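Local coordinates for protein phenylalanine--tRNA ligase beta subunit (Pyrococcus horikoshii, PDB 2CXI) that forms part of the synthetase that attaches phenylalanine to tRNA(Phe) using ATP, this chain being its N-terminal fragment with the amino acid-editing domain, at residues R101-A107 against F232-W238; L247-T252 against T275-T279. All coordinates share one frame; numbering follows the deposited sequence.

From the N terminus, the chain passes through strand 103-110, makes a long excursion, and returns in strand 231-237, where contact 1 (101-107 with 232-238) closes a loop of 124 residues. Strand 231-237 then leads directly into helix 240-255. After strands 260-267 and 272-275, contact 2 (247-252 with 275-279) closes a much shorter loop, bringing the exit from strand 272-275 onto that helix. The two loops lie in series, neither nesting nor crossing. They meet at the end of segment 101-107: Tyr106 O probably accepts a hydrogen bond from Thr275 OG1 at 2.7 Å, and Ala107 CB packs on Val251 CG1 and Pro276 CD.

Contact 1: R101-A107 against F232-W238; sequences RPYGVYA and FIDVTGW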
ATOM      1  N   ARG A 101       2.344   5.438  28.805  1.00 18.03           N
ATOM      2  CA  ARG A 101       2.657   6.803  28.337  1.00 17.81           C
ATOM      3  C   ARG A 101       1.689   7.115  27.169  1.00 17.49           C
ATOM      4  O   ARG A 101       2.045   6.969  26.000  1.00 17.83           O
ATOM      5  CB  ARG A 101       4.137   6.932  27.940  1.00 17.11           C
ATOM      6  CG  ARG A 101       4.596   8.399  27.719  1.00 15.88           C
ATOM      7  CD  ARG A 101       6.127   8.570  27.549  1.00 17.16           C
ATOM      8  NE  ARG A 101       6.456  10.007  27.520  1.00 13.85           N
ATOM      9  CZ  ARG A 101       6.516  10.794  28.593  1.00 15.74           C
ATOM     10  NH1 ARG A 101       6.759  12.098  28.438  1.00 18.51           N
ATOM     11  NH2 ARG A 101       6.340  10.300  29.833  1.00 16.77           N
ATOM     12  N   PRO A 102       0.436   7.466  27.510  1.00 17.27           N
ATOM     13  CA  PRO A 102      -0.682   7.293  26.575  1.00 16.57           C
ATOM     14  C   PRO A 102      -0.643   8.095  25.277  1.00 17.23           C
ATOM     15  O   PRO A 102      -1.051   7.547  24.244  1.00 19.03           O
ATOM     16  CB  PRO A 102      -1.920   7.677  27.419  1.00 17.36           C
ATOM     17  CG  PRO A 102      -1.368   8.497  28.582  1.00 18.32           C
ATOM     18  CD  PRO A 102      -0.011   7.935  28.837  1.00 16.50           C
ATOM     19  N   TYR A 103      -0.169   9.351  25.302  1.00 16.08           N
ATOM     20  CA  TYR A 103      -0.322  10.257  24.138  1.00 16.51           C
ATOM     21  C   TYR A 103       0.969  10.538  23.412  1.00 15.76           C
ATOM     22  O   TYR A 103       1.992  10.736  24.044  1.00 16.40           O
ATOM     23  CB  TYR A 103      -0.978  11.596  24.533  1.00 17.10           C
ATOM     24  CG  TYR A 103      -2.338  11.367  25.132  1.00 18.37           C
ATOM     25  CD1 TYR A 103      -3.413  10.955  24.316  1.00 20.79           C
ATOM     26  CD2 TYR A 103      -2.557  11.509  26.514  1.00 19.90           C
ATOM     27  CE1 TYR A 103      -4.682  10.700  24.883  1.00 21.29           C
ATOM     28  CE2 TYR A 103      -3.806  11.272  27.084  1.00 18.75           C
ATOM     29  CZ  TYR A 103      -4.859  10.862  26.257  1.00 23.19           C
ATOM     30  OH  TYR A 103      -6.089  10.634  26.819  1.00 20.48           O
ATOM     31  N   GLY A 104       0.882  10.546  22.075  1.00 15.58           N
ATOM     32  CA  GLY A 104       1.928  11.005  21.142  1.00 14.41           C
ATOM     33  C   GLY A 104       1.236  11.919  20.121  1.00 14.58           C
ATOM     34  O   GLY A 104       0.099  11.646  19.650  1.00 14.67           O
ATOM     35  N   VAL A 105       1.882  13.039  19.810  1.00 13.52           N
ATOM     36  CA  VAL A 105       1.454  13.914  18.720  1.00 13.22           C
ATOM     37  C   VAL A 105       2.730  14.220  17.939  1.00 13.91           C
ATOM     38  O   VAL A 105       3.858  14.137  18.488  1.00 13.80           O
ATOM     39  CB  VAL A 105       0.769  15.230  19.219  1.00 12.89           C
ATOM     40  CG1 VAL A 105      -0.599  14.890  19.911  1.00 14.14           C
ATOM     41  CG2 VAL A 105       1.713  15.991  20.229  1.00 13.33           C
ATOM     42  N   TYR A 106       2.556  14.588  16.677  1.00 13.39           N
ATOM     43  CA  TYR A 106       3.642  14.569  15.696  1.00 13.83           C
ATOM     44  C   TYR A 106       3.522  15.713  14.693  1.00 13.92           C
ATOM     45  O   TYR A 106       2.422  16.178  14.369  1.00 13.83           O
ATOM     46  CB  TYR A 106       3.650  13.212  14.938  1.00 13.38           C
ATOM     47  CG  TYR A 106       3.692  12.063  15.939  1.00 14.30           C
ATOM     48  CD1 TYR A 106       4.910  11.565  16.403  1.00 13.05           C
ATOM     49  CD2 TYR A 106       2.515  11.556  16.481  1.00 12.22           C
ATOM     50  CE1 TYR A 106       4.956  10.574  17.380  1.00 14.32           C
ATOM     51  CE2 TYR A 106       2.543  10.577  17.453  1.00 12.14           C
ATOM     52  CZ  TYR A 106       3.769  10.104  17.899  1.00 12.57           C
ATOM     53  OH  TYR A 106       3.766   9.170  18.882  1.00 14.98           O
ATOM     54  N   ALA A 107       4.662  16.102  14.145  1.00 14.96           N
ATOM     55  CA  ALA A 107       4.689  17.057  13.052  1.00 15.66           C
ATOM     56  C   ALA A 107       5.924  16.827  12.188  1.00 15.09           C
ATOM     57  O   ALA A 107       6.932  16.244  12.620  1.00 15.05           O
ATOM     58  CB  ALA A 107       4.625  18.510  13.595  1.00 14.99           C
ATOM     59  N   PHE A 232      11.258  15.479  11.733  1.00 15.61           N
ATOM     60  CA  PHE A 232      10.086  14.782  12.230  1.00 14.95           C
ATOM     61  C   PHE A 232      10.123  14.965  13.767  1.00 14.03           C
ATOM     62  O   PHE A 232      11.145  14.680  14.430  1.00 14.10           O
ATOM     63  CB  PHE A 232      10.128  13.291  11.816  1.00 13.25           C
ATOM     64  CG  PHE A 232       9.003  12.455  12.413  1.00 16.99           C
ATOM     65  CD1 PHE A 232       9.242  11.607  13.520  1.00 16.27           C
ATOM     66  CD2 PHE A 232       7.705  12.518  11.874  1.00 16.80           C
ATOM     67  CE1 PHE A 232       8.200  10.840  14.084  1.00 18.10           C
ATOM     68  CE2 PHE A 232       6.655  11.746  12.451  1.00 16.53           C
ATOM     69  CZ  PHE A 232       6.911  10.919  13.537  1.00 14.39           C
ATOM     70  N   ILE A 233       9.043  15.481  14.321  1.00 14.40           N
ATOM     71  CA  ILE A 233       9.027  15.773  15.795  1.00 14.31           C
ATOM     72  C   ILE A 233       7.988  14.909  16.488  1.00 13.54           C
ATOM     73  O   ILE A 233       6.866  14.791  15.985  1.00 13.97           O
ATOM     74  CB  ILE A 233       8.720  17.271  16.054  1.00 14.55           C
ATOM     75  CG1 ILE A 233       9.749  18.218  15.369  1.00 14.54           C
ATOM     76  CG2 ILE A 233       8.630  17.579  17.620  1.00 14.17           C
ATOM     77  CD1 ILE A 233       9.119  19.602  15.047  1.00 15.61           C
ATOM     78  N   ASP A 234       8.337  14.298  17.623  1.00 12.98           N
ATOM     79  CA  ASP A 234       7.328  13.575  18.416  1.00 13.96           C
ATOM     80  C   ASP A 234       7.250  14.216  19.799  1.00 13.49           C
ATOM     81  O   ASP A 234       8.286  14.660  20.336  1.00 13.96           O
ATOM     82  CB  ASP A 234       7.602  12.061  18.505  1.00 12.50           C
ATOM     83  CG  ASP A 234       8.593  11.676  19.637  1.00 16.31           C
ATOM     84  OD1 ASP A 234       8.174  11.047  20.653  1.00 12.59           O
ATOM     85  OD2 ASP A 234       9.802  11.979  19.604  1.00 17.18           O
ATOM     86  N   VAL A 235       6.047  14.281  20.359  1.00 13.79           N
ATOM     87  CA  VAL A 235       5.894  14.723  21.741  1.00 14.29           C
ATOM     88  C   VAL A 235       4.982  13.754  22.429  1.00 14.50           C
ATOM     89  O   VAL A 235       3.899  13.462  21.911  1.00 14.49           O
ATOM     90  CB  VAL A 235       5.243  16.109  21.835  1.00 14.53           C
ATOM     91  CG1 VAL A 235       5.382  16.654  23.292  1.00 15.66           C
ATOM     92  CG2 VAL A 235       5.828  17.103  20.773  1.00 13.23           C
ATOM     93  N   THR A 236       5.437  13.235  23.567  1.00 14.23           N
ATOM     94  CA  THR A 236       4.655  12.277  24.334  1.00 14.28           C
ATOM     95  C   THR A 236       4.374  12.768  25.755  1.00 14.53           C
ATOM     96  O   THR A 236       5.139  13.591  26.305  1.00 14.86           O
ATOM     97  CB  THR A 236       5.341  10.908  24.406  1.00 13.87           C
ATOM     98  OG1 THR A 236       6.685  11.072  24.893  1.00 14.72           O
ATOM     99  CG2 THR A 236       5.473  10.246  22.970  1.00 13.67           C
ATOM    100  N   GLY A 237       3.341  12.190  26.362  1.00 15.55           N
ATOM    101  CA  GLY A 237       3.049  12.489  27.757  1.00 16.52           C
ATOM    102  C   GLY A 237       1.683  11.987  28.142  1.00 17.59           C
ATOM    103  O   GLY A 237       1.168  11.043  27.542  1.00 17.89           O
ATOM    104  N   TRP A 238       1.139  12.598  29.188  1.00 16.21           N
ATOM    105  CA  TRP A 238      -0.049  12.095  29.884  1.00 17.71           C
ATOM    106  C   TRP A 238      -1.356  12.850  29.584  1.00 17.71           C
ATOM    107  O   TRP A 238      -2.444  12.328  29.869  1.00 17.42           O
ATOM    108  CB  TRP A 238       0.241  12.080  31.398  1.00 17.21           C
ATOM    109  CG  TRP A 238       1.075  10.850  31.762  1.00 16.76           C
ATOM    110  CD1 TRP A 238       2.457  10.743  31.795  1.00 19.12           C
ATOM    111  CD2 TRP A 238       0.576   9.536  32.061  1.00 17.88           C
ATOM    112  NE1 TRP A 238       2.827   9.461  32.112  1.00 19.59           N
ATOM    113  CE2 TRP A 238       1.695   8.698  32.290  1.00 18.37           C
ATOM    114  CE3 TRP A 238      -0.719   8.983  32.168  1.00 17.77           C
ATOM    115  CZ2 TRP A 238       1.569   7.342  32.639  1.00 17.30           C
ATOM    116  CZ3 TRP A 238      -0.841   7.632  32.508  1.00 18.82           C
ATOM    117  CH2 TRP A 238       0.293   6.831  32.737  1.00 17.99           C
TER
HETATM  118  O   HOH W   1       5.263   7.770  31.029  1.00 15.79           O
HETATM  119  O   HOH W   2       6.308   9.083  20.127  1.00 15.30           O
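Arg101 NE donates to the Thr236 hydroxyl: NE to OG1 is 2.8 Å, with OG1 in the guanidinium plane and an N-H...O angle of 169°. Its chain stays extended from CG to NE after leaving the backbone with CG trans to N (chi1 -168°), which carries the group along to Thr236. NH1 bonds Arg137 O and adds only a weak bond to Thr236 O. NH2 serves Arg138 O and a water, 3.0 Å from NH2, that also accepts from Trp238 NE1. Bonds at all three nitrogens thus fix the guanidinium's rotation, with Gly237 CA over one face. Pro102 CD sits over one face of the Trp238 indole, a CH-pi contact 3.6 Å from the centroid of its six-membered ring.

The antiparallel strands satisfy their facing amides reciprocally. Tyr103 with Gly237, Val105 with Val235 and Ala107 with Ile233 are hydrogen-bonded pairs, two bonds each; Ile233 N lies 2.8 Å from Ala107 O. In the non-hydrogen-bonded pair Tyr106 with Asp234, the ring of Tyr106 puts CE1 3.2 Å from Asp234 CB. A water bridges Tyr106 OH to Asp234 OD1, donating to the carboxylate at 2.8 Å from OD1. Gly104 O and Arg101 O turn to other hydroxyls, those of Tyr268 and Tyr156.

In this sheet of the B3/4 editing domain, Phe232, Asp234 and Thr236 hydrogen-bond through their backbones to strand 140-146. Val105 and Val235 face helix 240-255, while Tyr106, Phe232 and Thr236 pack on strand 154-159.

Contact 2: L247-T252 against T275-T279; sequences LNVMVT and TPDLT
Leu247 lays its CD2 methyl across the ring of Pro276, 3.8 Å from CB, the two side chains meeting at about a right angle. With CG trans to the backbone N (chi1 180°), the leucine reaches out from helix 240-255, and the same methyl also touches Thr275 CB. The peptide bond before Pro276 is cis, and the CB and CG edge of the proline meets the helix. Val251, one turn further on, offers CG2 to the other part of that ring, 4.2 Å from Pro276 CG, and also touches Leu278.

Asn248 and Leu278 run antiparallel alongside each other, with the leucine CD2 against the flat amide end, 3.5 Å from Asn248 CG. Thr252 adds CG2 beside the same leucine, 4.1 Å from Leu278 CD1. Its hydroxyl is turned back to its own helix, where OG1 donates to Asn248 O at 2.8 Å. Thr252 N gives the usual helical bond to the same oxygen from the opposite face of the carbonyl plane, so Asn248 O is gripped twice.

Between the segments the chain runs through strand 260-267 and into strand 272-275, which pairs antiparallel with it in the mixed sheet of the editing domain. Segment 275-279 starts at the last residue of that strand and is the linker by which the chain leaves the sheet for strand 281-286 and the B5 domain. It is held in shape by an Asx turn at Asp277, whose OD1 accepts from Thr279 N at 3.0 Å. The Thr279 hydroxyl donates to the syn lone pair of the same Asp277 OD1, with OG1 2.7 Å from OD1.

Ile261 of strand 260-267 touches Val251, Pro276 and Leu278 alike, and Tyr82 lies against both Thr252 and Leu278. The side chain of Asn248 touches Ala327 and lies about 11 Å from the side chain of Asp331, a predicted magnesium ligand.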
ATOM      1  N   LEU A 247       4.148  20.781  21.167  1.00 13.08           N
ATOM      2  CA  LEU A 247       4.364  20.574  19.725  1.00 12.30           C
ATOM      3  C   LEU A 247       4.186  21.902  18.968  1.00 12.99           C
ATOM      4  O   LEU A 247       4.968  22.240  18.065  1.00 12.46           O
ATOM      5  CB  LEU A 247       3.320  19.561  19.206  1.00 12.09           C
ATOM      6  CG  LEU A 247       3.423  19.250  17.703  1.00 15.61           C
ATOM      7  CD1 LEU A 247       4.760  18.422  17.443  1.00 14.39           C
ATOM      8  CD2 LEU A 247       2.165  18.484  17.204  1.00 13.50           C
ATOM      9  N   ASN A 248       3.144  22.653  19.335  1.00 12.74           N
ATOM     10  CA  ASN A 248       2.872  23.923  18.736  1.00 13.19           C
ATOM     11  C   ASN A 248       4.029  24.893  18.916  1.00 13.49           C
ATOM     12  O   ASN A 248       4.386  25.603  17.978  1.00 14.25           O
ATOM     13  CB  ASN A 248       1.576  24.519  19.277  1.00 12.30           C
ATOM     14  CG  ASN A 248       0.299  23.699  18.843  1.00 14.90           C
ATOM     15  OD1 ASN A 248      -0.821  23.930  19.349  1.00 21.63           O
ATOM     16  ND2 ASN A 248       0.475  22.817  17.904  1.00 11.84           N
ATOM     17  N   VAL A 249       4.572  24.952  20.135  1.00 13.10           N
ATOM     18  CA  VAL A 249       5.750  25.775  20.394  1.00 12.77           C
ATOM     19  C   VAL A 249       6.929  25.350  19.458  1.00 12.32           C
ATOM     20  O   VAL A 249       7.536  26.189  18.798  1.00 11.59           O
ATOM     21  CB  VAL A 249       6.122  25.732  21.910  1.00 12.73           C
ATOM     22  CG1 VAL A 249       7.537  26.314  22.152  1.00 14.49           C
ATOM     23  CG2 VAL A 249       5.040  26.475  22.748  1.00 13.61           C
HETATM   24  N   MSE A 250       7.228  24.054  19.402  1.00 13.72           N
HETATM   25  CA  MSE A 250       8.337  23.522  18.564  1.00 14.36           C
HETATM   26  C   MSE A 250       8.176  23.902  17.096  1.00 14.05           C
HETATM   27  O   MSE A 250       9.123  24.383  16.473  1.00 13.08           O
HETATM   28  CB  MSE A 250       8.449  21.985  18.646  1.00 14.46           C
HETATM   29  CG  MSE A 250       8.897  21.414  19.987  1.00 19.69           C
HETATM   30 SE   MSE A 250      10.747  22.054  20.557  1.00 31.76          SE
HETATM   31  CE  MSE A 250      11.674  21.995  18.894  1.00 24.67           C
ATOM     32  N   VAL A 251       7.006  23.618  16.516  1.00 14.28           N
ATOM     33  CA  VAL A 251       6.827  23.876  15.077  1.00 14.42           C
ATOM     34  C   VAL A 251       6.758  25.369  14.710  1.00 14.33           C
ATOM     35  O   VAL A 251       7.197  25.742  13.635  1.00 14.59           O
ATOM     36  CB  VAL A 251       5.572  23.123  14.470  1.00 14.97           C
ATOM     37  CG1 VAL A 251       5.627  21.618  14.787  1.00 13.82           C
ATOM     38  CG2 VAL A 251       4.246  23.710  14.979  1.00 13.08           C
ATOM     39  N   THR A 252       6.178  26.210  15.578  1.00 14.45           N
ATOM     40  CA  THR A 252       6.177  27.637  15.299  1.00 14.94           C
ATOM     41  C   THR A 252       7.564  28.250  15.475  1.00 14.75           C
ATOM     42  O   THR A 252       7.906  29.175  14.750  1.00 14.87           O
ATOM     43  CB  THR A 252       5.091  28.424  16.077  1.00 16.40           C
ATOM     44  OG1 THR A 252       5.269  28.259  17.489  1.00 15.13           O
ATOM     45  CG2 THR A 252       3.651  27.846  15.771  1.00 15.35           C
ATOM     46  N   THR A 275      -2.326  16.371  13.562  1.00 16.04           N
ATOM     47  CA  THR A 275      -1.448  17.308  14.334  1.00 15.67           C
ATOM     48  C   THR A 275      -0.306  17.884  13.462  1.00 15.21           C
ATOM     49  O   THR A 275       0.115  17.207  12.520  1.00 15.76           O
ATOM     50  CB  THR A 275      -0.865  16.631  15.614  1.00 15.63           C
ATOM     51  OG1 THR A 275      -0.031  15.557  15.236  1.00 13.78           O
ATOM     52  CG2 THR A 275      -1.952  15.959  16.477  1.00 17.90           C
ATOM     53  N   PRO A 276       0.212  19.100  13.733  1.00 15.77           N
ATOM     54  CA  PRO A 276      -0.305  20.032  14.748  1.00 16.68           C
ATOM     55  C   PRO A 276      -1.592  20.696  14.307  1.00 17.55           C
ATOM     56  O   PRO A 276      -1.896  20.791  13.101  1.00 18.90           O
ATOM     57  CB  PRO A 276       0.801  21.114  14.839  1.00 16.45           C
ATOM     58  CG  PRO A 276       1.349  21.174  13.369  1.00 15.26           C
ATOM     59  CD  PRO A 276       1.316  19.701  12.939  1.00 16.60           C
ATOM     60  N   ASP A 277      -2.346  21.153  15.279  1.00 18.55           N
ATOM     61  CA  ASP A 277      -3.514  21.986  15.000  1.00 18.32           C
ATOM     62  C   ASP A 277      -3.202  23.393  15.450  1.00 17.95           C
ATOM     63  O   ASP A 277      -3.175  23.658  16.651  1.00 18.44           O
ATOM     64  CB  ASP A 277      -4.686  21.444  15.796  1.00 19.36           C
ATOM     65  CG  ASP A 277      -5.983  22.250  15.590  1.00 22.40           C
ATOM     66  OD1 ASP A 277      -6.012  23.299  14.889  1.00 23.79           O
ATOM     67  OD2 ASP A 277      -7.023  21.872  16.139  1.00 24.32           O
ATOM     68  N   LEU A 278      -2.986  24.305  14.500  1.00 16.71           N
ATOM     69  CA  LEU A 278      -2.603  25.661  14.850  1.00 17.33           C
ATOM     70  C   LEU A 278      -3.757  26.653  14.664  1.00 18.43           C
ATOM     71  O   LEU A 278      -3.524  27.846  14.510  1.00 17.61           O
ATOM     72  CB  LEU A 278      -1.396  26.076  14.039  1.00 18.23           C
ATOM     73  CG  LEU A 278      -0.110  25.281  14.341  1.00 17.28           C
ATOM     74  CD1 LEU A 278       0.972  25.841  13.427  1.00 18.69           C
ATOM     75  CD2 LEU A 278       0.362  25.405  15.805  1.00 17.62           C
ATOM     76  N   THR A 279      -4.999  26.149  14.684  1.00 17.91           N
ATOM     77  CA  THR A 279      -6.176  27.019  14.679  1.00 19.41           C
ATOM     78  C   THR A 279      -6.068  28.054  15.824  1.00 19.31           C
ATOM     79  O   THR A 279      -5.889  27.667  16.990  1.00 17.72           O
ATOM     80  CB  THR A 279      -7.419  26.156  14.940  1.00 20.39           C
ATOM     81  OG1 THR A 279      -7.563  25.220  13.878  1.00 21.16           O
ATOM     82  CG2 THR A 279      -8.708  26.995  14.914  1.00 22.01           C
TER